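Local coordinates for protein putative rhamnosidase (Streptomyces avermitilis, PDB 3W5M) that hydrolyses terminal non-reducing alpha-L-rhamnose residues from alpha-L-rhamnosides, including citrus flavonoids and gum arabic, and binds L-rhamnose through a calcium-dependent carbohydrate-binding module, at residues W704-Y707 / Q708-D712. Numbering follows the deposited sequence.
Sequences WALY and QAYGD
Leu706 O takes Tyr710 N at 2.8 Å, an ordinary helical hydrogen bond, while Tyr710 CB and CD2 rest against the same oxygen, each at 3.5 Å. Two residues earlier, Gln708 N reaches Trp704 O at 2.9 Å. The last bond, Gly711 N to Tyr707 O, is short and bent (136°); there the helix ends, and Gly711 turns out with positive phi (71°), which favours glycine. Beyond it, Asp712 O lies 3.6 Å from CD1 at the edge of the Tyr707 ring. On the flank that faces helix 756-777, Trp704 CG stands anti to its backbone N (chi1 -171°), which carries the indole alongside the next turn. Gln708 CG sits over one face of the Trp704 five-membered ring in a CH-pi contact, 4.0 Å from its centroid, and the bent chain brings Gln708 NE2 to 3.3 Å from Trp704 CZ2. With an alanine in place of Trp704, Gln708 CG would probably lose the ring face it rests on, and a gap would open toward helix 756-777. This helix end belongs to the (alpha/alpha)6-barrel: Ala705 and Ala709 pack on helix 641-654, and Asp712 OD1 caps helix 713-732 at Val715 N and salt-bridges Arg26, while OD2 bonds Tyr13 OH.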
ATOM      1  N   TRP A 704     -11.107 -13.975  -9.217  1.00 20.30           N
ATOM      2  CA  TRP A 704     -12.492 -14.026  -9.647  1.00 20.38           C
ATOM      3  C   TRP A 704     -13.150 -12.657  -9.629  1.00 20.21           C
ATOM      4  O   TRP A 704     -13.888 -12.300 -10.551  1.00 19.76           O
ATOM      5  CB  TRP A 704     -13.312 -15.016  -8.792  1.00 20.72           C
ATOM      6  CG  TRP A 704     -14.674 -15.228  -9.359  1.00 24.31           C
ATOM      7  CD1 TRP A 704     -15.862 -14.802  -8.835  1.00 23.67           C
ATOM      8  CD2 TRP A 704     -14.990 -15.899 -10.591  1.00 25.79           C
ATOM      9  NE1 TRP A 704     -16.909 -15.182  -9.657  1.00 25.32           N
ATOM     10  CE2 TRP A 704     -16.409 -15.853 -10.741  1.00 25.85           C
ATOM     11  CE3 TRP A 704     -14.217 -16.539 -11.581  1.00 25.08           C
ATOM     12  CZ2 TRP A 704     -17.070 -16.411 -11.847  1.00 26.37           C
ATOM     13  CZ3 TRP A 704     -14.880 -17.107 -12.689  1.00 24.72           C
ATOM     14  CH2 TRP A 704     -16.297 -17.038 -12.802  1.00 24.64           C
ATOM     15  N   ALA A 705     -12.882 -11.884  -8.581  1.00 20.29           N
ATOM     16  CA  ALA A 705     -13.409 -10.530  -8.516  1.00 20.93           C
ATOM     17  C   ALA A 705     -12.922  -9.674  -9.711  1.00 19.67           C
ATOM     18  O   ALA A 705     -13.715  -8.937 -10.296  1.00 19.12           O
ATOM     19  CB  ALA A 705     -13.071  -9.889  -7.158  1.00 19.85           C
ATOM     20  N   LEU A 706     -11.652  -9.801 -10.096  1.00 21.04           N
ATOM     21  CA  LEU A 706     -11.127  -9.052 -11.265  1.00 19.88           C
ATOM     22  C   LEU A 706     -11.787  -9.553 -12.541  1.00 19.64           C
ATOM     23  O   LEU A 706     -12.165  -8.787 -13.395  1.00 20.34           O
ATOM     24  CB  LEU A 706      -9.613  -9.157 -11.392  1.00 19.44           C
ATOM     25  CG  LEU A 706      -8.711  -8.598 -10.277  1.00 21.31           C
ATOM     26  CD1 LEU A 706      -7.226  -8.862 -10.495  1.00 21.63           C
ATOM     27  CD2 LEU A 706      -8.932  -7.084 -10.085  1.00 19.51           C
ATOM     28  N   TYR A 707     -11.992 -10.852 -12.629  1.00 19.50           N
ATOM     29  CA  TYR A 707     -12.680 -11.377 -13.794  1.00 20.65           C
ATOM     30  C   TYR A 707     -14.123 -10.843 -13.931  1.00 19.99           C
ATOM     31  O   TYR A 707     -14.537 -10.410 -15.021  1.00 20.78           O
ATOM     32  CB  TYR A 707     -12.625 -12.902 -13.807  1.00 20.50           C
ATOM     33  CG  TYR A 707     -13.333 -13.449 -15.004  1.00 22.82           C
ATOM     34  CD1 TYR A 707     -12.777 -13.277 -16.285  1.00 25.34           C
ATOM     35  CD2 TYR A 707     -14.555 -14.106 -14.889  1.00 24.43           C
ATOM     36  CE1 TYR A 707     -13.416 -13.769 -17.411  1.00 26.86           C
ATOM     37  CE2 TYR A 707     -15.197 -14.612 -16.017  1.00 25.74           C
ATOM     38  CZ  TYR A 707     -14.615 -14.427 -17.267  1.00 26.64           C
ATOM     39  OH  TYR A 707     -15.219 -14.899 -18.420  1.00 29.81           O
ATOM     40  N   GLN A 708     -14.888 -10.862 -12.844  1.00 21.33           N
ATOM     41  CA  GLN A 708     -16.222 -10.280 -12.827  1.00 21.53           C
ATOM     42  C   GLN A 708     -16.250  -8.788 -13.229  1.00 22.41           C
ATOM     43  O   GLN A 708     -17.099  -8.360 -14.032  1.00 21.13           O
ATOM     44  CB  GLN A 708     -16.865 -10.480 -11.453  1.00 24.64           C
ATOM     45  CG  GLN A 708     -17.234 -11.932 -11.234  1.00 27.42           C
ATOM     46  CD  GLN A 708     -18.306 -12.372 -12.220  1.00 31.08           C
ATOM     47  OE1 GLN A 708     -19.366 -11.743 -12.316  1.00 36.40           O
ATOM     48  NE2 GLN A 708     -18.021 -13.416 -12.984  1.00 32.40           N
ATOM     49  N   ALA A 709     -15.317  -7.998 -12.694  1.00 22.52           N
ATOM     50  CA  ALA A 709     -15.323  -6.558 -12.971  1.00 22.80           C
ATOM     51  C   ALA A 709     -14.800  -6.207 -14.347  1.00 22.34           C
ATOM     52  O   ALA A 709     -15.320  -5.272 -14.999  1.00 22.16           O
ATOM     53  CB  ALA A 709     -14.534  -5.788 -11.904  1.00 23.77           C
ATOM     54  N   TYR A 710     -13.779  -6.927 -14.792  1.00 22.43           N
ATOM     55  CA  TYR A 710     -13.037  -6.509 -15.994  1.00 22.70           C
ATOM     56  C   TYR A 710     -13.165  -7.513 -17.140  1.00 24.66           C
ATOM     57  O   TYR A 710     -12.885  -7.176 -18.287  1.00 25.98           O
ATOM     58  CB  TYR A 710     -11.557  -6.203 -15.702  1.00 21.06           C
ATOM     59  CG  TYR A 710     -11.412  -5.160 -14.630  1.00 21.46           C
ATOM     60  CD1 TYR A 710     -11.779  -3.834 -14.872  1.00 21.85           C
ATOM     61  CD2 TYR A 710     -10.916  -5.497 -13.369  1.00 20.40           C
ATOM     62  CE1 TYR A 710     -11.663  -2.870 -13.875  1.00 20.88           C
ATOM     63  CE2 TYR A 710     -10.801  -4.543 -12.366  1.00 22.51           C
ATOM     64  CZ  TYR A 710     -11.167  -3.227 -12.621  1.00 20.99           C
ATOM     65  OH  TYR A 710     -11.071  -2.278 -11.591  1.00 21.85           O
ATOM     66  N   GLY A 711     -13.606  -8.731 -16.837  1.00 25.60           N
ATOM     67  CA  GLY A 711     -13.649  -9.759 -17.878  1.00 25.87           C
ATOM     68  C   GLY A 711     -12.249 -10.207 -18.248  1.00 27.09           C
ATOM     69  O   GLY A 711     -12.042 -10.748 -19.343  1.00 29.68           O
ATOM     70  N   ASP A 712     -11.286 -10.003 -17.336  1.00 25.18           N
ATOM     71  CA  ASP A 712      -9.874 -10.287 -17.594  1.00 24.67           C
ATOM     72  C   ASP A 712      -9.576 -11.782 -17.541  1.00 25.62           C
ATOM     73  O   ASP A 712      -9.359 -12.325 -16.446  1.00 25.18           O
ATOM     74  CB  ASP A 712      -9.003  -9.560 -16.552  1.00 25.19           C
ATOM     75  CG  ASP A 712      -7.536  -9.547 -16.913  1.00 26.24           C
ATOM     76  OD1 ASP A 712      -7.008 -10.572 -17.394  1.00 26.71           O
ATOM     77  OD2 ASP A 712      -6.885  -8.488 -16.701  1.00 26.69           O
TER